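Long-range contacts in haloacid dehalogenase (Pseudomonas aeruginosa, PDB 3UMC), which probably hydrolyses the carbon–halogen bond of L-2-haloacids, as a dehalogenase of the haloacid dehalogenase-like hydrolase superfamily: residues A[30-36]-A[116-122]; A[36-41]-A[61-65]. All coordinates share one frame; numbering follows the deposited sequence.

In the fold
From the N terminus, the chain runs through the central strand 24-27 of the parallel core sheet, turns through 30-33 and enters the short strand 34-35. Contact 1 pairs that strand antiparallel with 120-121, closing a long loop that is mostly helix and has no strand. This helical insertion is consistent with the cap of the L-2-haloacid dehalogenases, with 34-35 and 120-121 as its probable passages to the core. Inside the same loop lies contact 2, a shorter closure in which the start of helix 36-50 meets helix 57-67. The two contacts share Trp36, and Leu40 of contact 2 packs on Trp116 and Leu119 of contact 1.

Contact 1 (A[30-36]-A[116-122]); sequences FGTLVDW and WHRLRPW
Trp122 lays its indole beside the turn 31-35 and meets it in two ways. At the ring edge, Trp122 NE1 donates to Gly31 O (2.7 Å), nearly in the indole plane although tilted from that of the carbonyl. In the turn after Gly31, Thr32 OG1 bonds to Asp28 OD2, just after strand 24-27. Over one face, Asp35 CB stands 3.5 Å from the centroid of the Trp122 six-membered ring, a CH-pi contact, and the carboxylate continues almost parallel to the indole. Asp35 CG lies anti to the backbone N (chi1 -180°), which sets it over the ring. Asp35 is the N-cap of helix 36-50: its carboxylate reaches forward to the first turn, where Ser38 OG is hydrogen-bonded to OD2. Backbone bonds from Asp35 N to Arg120 O (2.8 Å) and from Trp122 N to Leu33 O (3.1 Å) flank the antiparallel, non-hydrogen-bonded pair Val34-Pro121. The tightly packed part is the buried side formed by Phe30, Val34, Trp36, Trp116 and Leu119. Leu119 CD1 presses to 3.3 Å from Phe30 CE1, with Val34 CG2 beside it, and Trp116 CZ3 abuts Trp36 CB at 3.8 Å. The three rings form an aromatic cluster without full stacking: Trp36 and Trp116 are slid apart, and Phe30 meets Trp116 obliquely. Arg120 marks the looser, exposed side, its NH2 5.6 Å from Asp35 OD2. Two backbone N-H groups, one indole N-H and apolar packing thus join a probable core-to-cap junction, with no salt bridge across it and the Asp35 carboxylate directed to the helix start.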
loop_
_atom_site.group_PDB
_atom_site.type_symbol
_atom_site.label_atom_id
_atom_site.label_comp_id
_atom_site.label_asym_id
_atom_site.label_seq_id
_atom_site.Cartn_x
_atom_site.Cartn_y
_atom_site.Cartn_z
ATOM N N PHE A 30 -5.105 -13.999 -5.733
ATOM C CA PHE A 30 -5.207 -15.103 -6.684
ATOM C C PHE A 30 -6.309 -16.069 -6.356
ATOM O O PHE A 30 -6.352 -16.618 -5.274
ATOM C CB PHE A 30 -3.885 -15.882 -6.808
ATOM C CG PHE A 30 -2.784 -15.082 -7.451
ATOM C CD1 PHE A 30 -3.052 -14.031 -8.259
ATOM C CD2 PHE A 30 -1.491 -15.385 -7.243
ATOM C CE1 PHE A 30 -2.028 -13.312 -8.832
ATOM C CE2 PHE A 30 -0.464 -14.658 -7.870
ATOM C CZ PHE A 30 -0.748 -13.648 -8.649
ATOM N N GLY A 31 -7.217 -16.250 -7.301
ATOM C CA GLY A 31 -8.343 -17.133 -7.123
ATOM C C GLY A 31 -9.468 -16.459 -6.371
ATOM O O GLY A 31 -10.605 -16.461 -6.805
ATOM N N THR A 32 -9.182 -15.915 -5.204
ATOM C CA THR A 32 -10.233 -15.238 -4.426
ATOM C C THR A 32 -10.902 -14.064 -5.176
ATOM O O THR A 32 -12.069 -13.927 -5.136
ATOM C CB THR A 32 -9.669 -14.749 -3.093
ATOM O OG1 THR A 32 -9.206 -15.873 -2.350
ATOM C CG2 THR A 32 -10.757 -14.003 -2.283
ATOM N N LEU A 33 -10.127 -13.214 -5.828
ATOM C CA LEU A 33 -10.611 -12.012 -6.476
ATOM C C LEU A 33 -10.440 -12.080 -7.993
ATOM O O LEU A 33 -11.217 -11.458 -8.685
ATOM C CB LEU A 33 -9.817 -10.826 -5.932
ATOM C CG LEU A 33 -9.963 -10.460 -4.413
ATOM C CD1 LEU A 33 -9.255 -9.122 -4.099
ATOM C CD2 LEU A 33 -11.382 -10.280 -3.988
ATOM N N VAL A 34 -9.425 -12.801 -8.505
ATOM C CA VAL A 34 -9.110 -12.827 -9.951
ATOM C C VAL A 34 -8.925 -14.244 -10.441
ATOM O O VAL A 34 -8.478 -15.150 -9.716
ATOM C CB VAL A 34 -7.827 -12.004 -10.312
ATOM C CG1 VAL A 34 -8.013 -10.472 -9.989
ATOM C CG2 VAL A 34 -6.613 -12.585 -9.604
ATOM N N ASP A 35 -9.340 -14.456 -11.671
ATOM C CA ASP A 35 -9.310 -15.772 -12.308
ATOM C C ASP A 35 -8.027 -15.883 -13.073
ATOM O O ASP A 35 -7.965 -15.554 -14.269
ATOM C CB ASP A 35 -10.508 -15.877 -13.250
ATOM C CG ASP A 35 -10.608 -17.218 -13.989
ATOM O OD1 ASP A 35 -9.772 -18.156 -13.792
ATOM O OD2 ASP A 35 -11.559 -17.242 -14.791
ATOM N N TRP A 36 -6.999 -16.401 -12.415
ATOM C CA TRP A 36 -5.688 -16.481 -13.008
ATOM C C TRP A 36 -5.684 -17.513 -14.164
ATOM O O TRP A 36 -5.086 -17.293 -15.194
ATOM C CB TRP A 36 -4.624 -16.786 -11.932
ATOM C CG TRP A 36 -4.913 -17.943 -11.123
ATOM C CD1 TRP A 36 -5.623 -17.980 -9.919
ATOM C CD2 TRP A 36 -4.568 -19.299 -11.429
ATOM N NE1 TRP A 36 -5.721 -19.289 -9.467
ATOM C CE2 TRP A 36 -5.099 -20.115 -10.383
ATOM C CE3 TRP A 36 -3.902 -19.913 -12.512
ATOM C CZ2 TRP A 36 -4.972 -21.499 -10.393
ATOM C CZ3 TRP A 36 -3.758 -21.295 -12.517
ATOM C CH2 TRP A 36 -4.299 -22.077 -11.469
ATOM N N TRP A 116 1.127 -13.360 -15.329
ATOM C CA TRP A 116 0.532 -13.291 -14.018
ATOM C C TRP A 116 0.276 -11.881 -13.565
ATOM O O TRP A 116 -0.232 -11.736 -12.506
ATOM C CB TRP A 116 1.456 -13.895 -13.031
ATOM C CG TRP A 116 1.642 -15.291 -13.204
ATOM C CD1 TRP A 116 2.709 -15.899 -13.782
ATOM C CD2 TRP A 116 0.813 -16.320 -12.688
ATOM N NE1 TRP A 116 2.581 -17.258 -13.682
ATOM C CE2 TRP A 116 1.417 -17.545 -13.020
ATOM C CE3 TRP A 116 -0.393 -16.330 -11.980
ATOM C CZ2 TRP A 116 0.846 -18.786 -12.698
ATOM C CZ3 TRP A 116 -0.951 -17.561 -11.631
ATOM C CH2 TRP A 116 -0.330 -18.773 -12.005
ATOM N N HIS A 117 0.587 -10.867 -14.369
ATOM C CA HIS A 117 0.490 -9.500 -13.965
ATOM C C HIS A 117 -0.774 -8.884 -14.506
ATOM O O HIS A 117 -1.153 -7.776 -14.126
ATOM C CB HIS A 117 1.734 -8.734 -14.463
ATOM C CG HIS A 117 3.011 -9.074 -13.729
ATOM N ND1 HIS A 117 3.839 -8.102 -13.206
ATOM C CD2 HIS A 117 3.602 -10.255 -13.445
ATOM C CE1 HIS A 117 4.881 -8.671 -12.622
ATOM N NE2 HIS A 117 4.765 -9.980 -12.749
ATOM N N ARG A 118 -1.488 -9.635 -15.354
ATOM C CA ARG A 118 -2.688 -9.116 -15.998
ATOM C C ARG A 118 -3.761 -10.154 -15.798
ATOM O O ARG A 118 -3.772 -11.160 -16.514
ATOM C CB ARG A 118 -2.401 -8.897 -17.477
ATOM C CG ARG A 118 -1.432 -7.707 -17.722
ATOM C CD ARG A 118 -1.196 -7.371 -19.226
ATOM N NE ARG A 118 -0.530 -8.502 -19.850
ATOM C CZ ARG A 118 0.751 -8.821 -19.683
ATOM N NH1 ARG A 118 1.569 -8.082 -18.930
ATOM N NH2 ARG A 118 1.231 -9.893 -20.287
ATOM N N LEU A 119 -4.643 -9.974 -14.800
ATOM C CA LEU A 119 -5.580 -11.043 -14.485
ATOM C C LEU A 119 -6.976 -10.532 -14.354
ATOM O O LEU A 119 -7.192 -9.551 -13.668
ATOM C CB LEU A 119 -5.184 -11.792 -13.202
ATOM C CG LEU A 119 -3.746 -12.169 -13.105
ATOM C CD1 LEU A 119 -3.439 -12.498 -11.717
ATOM C CD2 LEU A 119 -3.342 -13.362 -14.089
ATOM N N ARG A 120 -7.934 -11.281 -14.921
ATOM C CA ARG A 120 -9.275 -10.861 -14.985
ATOM C C ARG A 120 -9.946 -11.037 -13.615
ATOM O O ARG A 120 -9.896 -12.091 -13.039
ATOM C CB ARG A 120 -10.032 -11.680 -16.036
ATOM C CG ARG A 120 -11.556 -11.345 -16.126
ATOM C CD ARG A 120 -12.364 -12.196 -17.280
ATOM N NE ARG A 120 -11.854 -11.775 -18.584
ATOM C CZ ARG A 120 -10.947 -12.430 -19.327
ATOM N NH1 ARG A 120 -10.520 -11.859 -20.458
ATOM N NH2 ARG A 120 -10.476 -13.644 -18.972
ATOM N N PRO A 121 -10.640 -10.014 -13.167
ATOM C CA PRO A 121 -11.472 -10.106 -11.964
ATOM C C PRO A 121 -12.700 -11.031 -12.163
ATOM O O PRO A 121 -13.285 -10.973 -13.242
ATOM C CB PRO A 121 -11.933 -8.667 -11.782
ATOM C CG PRO A 121 -11.900 -8.046 -13.124
ATOM C CD PRO A 121 -10.799 -8.707 -13.864
ATOM N N TRP A 122 -13.143 -11.785 -11.141
ATOM C CA TRP A 122 -14.515 -12.343 -11.196
ATOM C C TRP A 122 -15.562 -11.250 -11.346
ATOM O O TRP A 122 -15.306 -10.107 -10.967
ATOM C CB TRP A 122 -14.810 -13.227 -9.982
ATOM C CG TRP A 122 -13.776 -14.350 -9.769
ATOM C CD1 TRP A 122 -12.862 -14.401 -8.788
ATOM C CD2 TRP A 122 -13.589 -15.520 -10.543
ATOM N NE1 TRP A 122 -12.111 -15.524 -8.876
ATOM C CE2 TRP A 122 -12.529 -16.239 -9.957
ATOM C CE3 TRP A 122 -14.220 -16.054 -11.672
ATOM C CZ2 TRP A 122 -12.079 -17.448 -10.455
ATOM C CZ3 TRP A 122 -13.774 -17.267 -12.176
ATOM C CH2 TRP A 122 -12.723 -17.958 -11.550
#

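Contact 2 (A[36-41]-A[61-65]); sequences WRSSLI and TDRWR
Arg37 runs out extended as far as NE, with CG anti to the backbone N (chi1 178°), which carries its guanidinium alongside Asp62. Arg65, also starting anti, bends at its second torsion (chi2 53°) and draws its aliphatic stem across the indole of Trp36. The Arg37-Asp62 salt bridge is side-on and two-pronged: Arg37 NE donates to Asp62 OD1 and Arg37 NH2 to Asp62 OD2, each at 2.9 Å and each on a syn lone pair, with the two flat groups nearly coplanar. The NH2 bond is the straighter; OD1 sits somewhat off the guanidinium plane. Both residues are partly exposed, whereas Trp36, Leu40 and Thr61 next to them are buried. The segments 36-41 and 61-65, parts of helices 36-50 and 57-67 of the probable cap, have axes 10.5 Å apart at closest, with 128° between their directions. Thr61 is the knob in a hole formed by Trp36, Arg37, Leu40 and Ile41. Its CG2 touches the edge of the Trp36 ring at CZ3 (3.9 Å), while OG1, near Leu40 CB, is satisfied by Cys57 O one turn back. Arg65 CG comes to 3.3 Å from Trp36 CH2, and Arg65 CD lies over the Trp36 six-membered ring in a CH-pi contact, 4.2 Å from its centroid. Further along, Arg65 CZ stands 4.7 Å from the centroid of the Trp36 five-membered ring in a cation-pi contact, the planes clearly inclined; Arg37 CB covers the opposite face, and Glu221 accepts from the indole NE1. Leu40 CD2 meets Trp64 obliquely at CE3, 4.1 Å away. Trp64 NE1 in turn donates to His89 O of helix 85-99.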
loop_
_atom_site.group_PDB
_atom_site.type_symbol
_atom_site.label_atom_id
_atom_site.label_comp_id
_atom_site.label_asym_id
_atom_site.label_seq_id
_atom_site.Cartn_x
_atom_site.Cartn_y
_atom_site.Cartn_z
ATOM N N TRP A 36 -6.999 -16.401 -12.415
ATOM C CA TRP A 36 -5.688 -16.481 -13.008
ATOM C C TRP A 36 -5.684 -17.513 -14.164
ATOM O O TRP A 36 -5.086 -17.293 -15.194
ATOM C CB TRP A 36 -4.624 -16.786 -11.932
ATOM C CG TRP A 36 -4.913 -17.943 -11.123
ATOM C CD1 TRP A 36 -5.623 -17.980 -9.919
ATOM C CD2 TRP A 36 -4.568 -19.299 -11.429
ATOM N NE1 TRP A 36 -5.721 -19.289 -9.467
ATOM C CE2 TRP A 36 -5.099 -20.115 -10.383
ATOM C CE3 TRP A 36 -3.902 -19.913 -12.512
ATOM C CZ2 TRP A 36 -4.972 -21.499 -10.393
ATOM C CZ3 TRP A 36 -3.758 -21.295 -12.517
ATOM C CH2 TRP A 36 -4.299 -22.077 -11.469
ATOM N N ARG A 37 -6.368 -18.634 -13.977
ATOM C CA ARG A 37 -6.285 -19.728 -14.911
ATOM C C ARG A 37 -6.808 -19.321 -16.295
ATOM O O ARG A 37 -6.079 -19.529 -17.316
ATOM C CB ARG A 37 -7.051 -20.921 -14.362
ATOM C CG ARG A 37 -7.080 -22.111 -15.274
ATOM C CD ARG A 37 -7.629 -23.314 -14.576
ATOM N NE ARG A 37 -7.320 -24.537 -15.319
ATOM C CZ ARG A 37 -8.067 -25.026 -16.304
ATOM N NH1 ARG A 37 -9.164 -24.414 -16.701
ATOM N NH2 ARG A 37 -7.700 -26.152 -16.900
ATOM N N SER A 38 -8.018 -18.745 -16.351
ATOM C CA SER A 38 -8.545 -18.231 -17.636
ATOM C C SER A 38 -7.617 -17.201 -18.294
ATOM O O SER A 38 -7.429 -17.200 -19.544
ATOM C CB SER A 38 -9.925 -17.558 -17.536
ATOM O OG SER A 38 -10.938 -18.451 -17.132
ATOM N N SER A 39 -7.087 -16.280 -17.478
ATOM C CA SER A 39 -6.240 -15.213 -17.999
ATOM C C SER A 39 -4.924 -15.767 -18.534
ATOM O O SER A 39 -4.403 -15.268 -19.534
ATOM C CB SER A 39 -5.961 -14.163 -16.913
ATOM O OG SER A 39 -7.179 -13.557 -16.516
ATOM N N LEU A 40 -4.343 -16.741 -17.872
ATOM C CA LEU A 40 -3.128 -17.270 -18.388
ATOM C C LEU A 40 -3.456 -18.039 -19.690
ATOM O O LEU A 40 -2.773 -17.871 -20.685
ATOM C CB LEU A 40 -2.399 -18.155 -17.372
ATOM C CG LEU A 40 -1.325 -17.410 -16.558
ATOM C CD1 LEU A 40 -1.881 -16.176 -15.755
ATOM C CD2 LEU A 40 -0.638 -18.345 -15.641
ATOM N N ILE A 41 -4.491 -18.866 -19.696
ATOM C CA ILE A 41 -4.811 -19.655 -20.889
ATOM C C ILE A 41 -4.936 -18.731 -22.079
ATOM O O ILE A 41 -4.309 -18.948 -23.128
ATOM C CB ILE A 41 -6.104 -20.486 -20.723
ATOM C CG1 ILE A 41 -5.829 -21.613 -19.784
ATOM C CG2 ILE A 41 -6.591 -21.086 -22.038
ATOM C CD1 ILE A 41 -7.050 -22.280 -19.347
ATOM N N THR A 61 -0.259 -23.875 -17.980
ATOM C CA THR A 61 -0.929 -23.080 -16.952
ATOM C C THR A 61 -1.105 -23.892 -15.687
ATOM O O THR A 61 -0.711 -23.444 -14.626
ATOM C CB THR A 61 -2.242 -22.557 -17.421
ATOM O OG1 THR A 61 -2.007 -21.679 -18.528
ATOM C CG2 THR A 61 -2.960 -21.841 -16.281
ATOM N N ASP A 62 -1.647 -25.107 -15.811
ATOM C CA ASP A 62 -1.955 -25.926 -14.654
ATOM C C ASP A 62 -0.737 -26.461 -13.942
ATOM O O ASP A 62 -0.694 -26.511 -12.713
ATOM C CB ASP A 62 -2.932 -27.050 -15.035
ATOM C CG ASP A 62 -4.350 -26.521 -15.249
ATOM O OD1 ASP A 62 -4.556 -25.315 -14.915
ATOM O OD2 ASP A 62 -5.236 -27.278 -15.762
ATOM N N ARG A 63 0.263 -26.878 -14.710
ATOM C CA ARG A 63 1.499 -27.341 -14.120
ATOM C C ARG A 63 2.275 -26.190 -13.442
ATOM O O ARG A 63 2.911 -26.395 -12.415
ATOM C CB ARG A 63 2.359 -28.026 -15.194
ATOM C CG ARG A 63 1.829 -29.447 -15.690
ATOM C CD ARG A 63 2.186 -30.581 -14.689
ATOM N NE ARG A 63 3.596 -30.561 -14.281
ATOM C CZ ARG A 63 4.612 -31.014 -15.017
ATOM N NH1 ARG A 63 4.403 -31.530 -16.237
ATOM N NH2 ARG A 63 5.859 -30.940 -14.532
ATOM N N TRP A 64 2.254 -25.002 -14.040
ATOM C CA TRP A 64 3.016 -23.865 -13.515
ATOM C C TRP A 64 2.535 -23.519 -12.099
ATOM O O TRP A 64 3.328 -23.340 -11.172
ATOM C CB TRP A 64 2.835 -22.670 -14.424
ATOM C CG TRP A 64 3.852 -21.593 -14.303
ATOM C CD1 TRP A 64 4.910 -21.526 -13.436
ATOM C CD2 TRP A 64 3.886 -20.422 -15.063
ATOM N NE1 TRP A 64 5.633 -20.378 -13.661
ATOM C CE2 TRP A 64 5.004 -19.671 -14.639
ATOM C CE3 TRP A 64 3.087 -19.921 -16.068
ATOM C CZ2 TRP A 64 5.314 -18.465 -15.186
ATOM C CZ3 TRP A 64 3.391 -18.737 -16.600
ATOM C CH2 TRP A 64 4.493 -18.014 -16.191
ATOM N N ARG A 65 1.221 -23.519 -11.939
ATOM C CA ARG A 65 0.599 -23.190 -10.676
ATOM C C ARG A 65 1.023 -24.141 -9.574
ATOM O O ARG A 65 0.993 -23.773 -8.402
ATOM C CB ARG A 65 -0.938 -23.160 -10.823
ATOM C CG ARG A 65 -1.720 -22.818 -9.537
ATOM C CD ARG A 65 -1.234 -21.538 -8.899
ATOM N NE ARG A 65 -2.104 -21.056 -7.831
ATOM C CZ ARG A 65 -1.924 -19.913 -7.186
ATOM N NH1 ARG A 65 -0.877 -19.143 -7.451
ATOM N NH2 ARG A 65 -2.769 -19.546 -6.233
#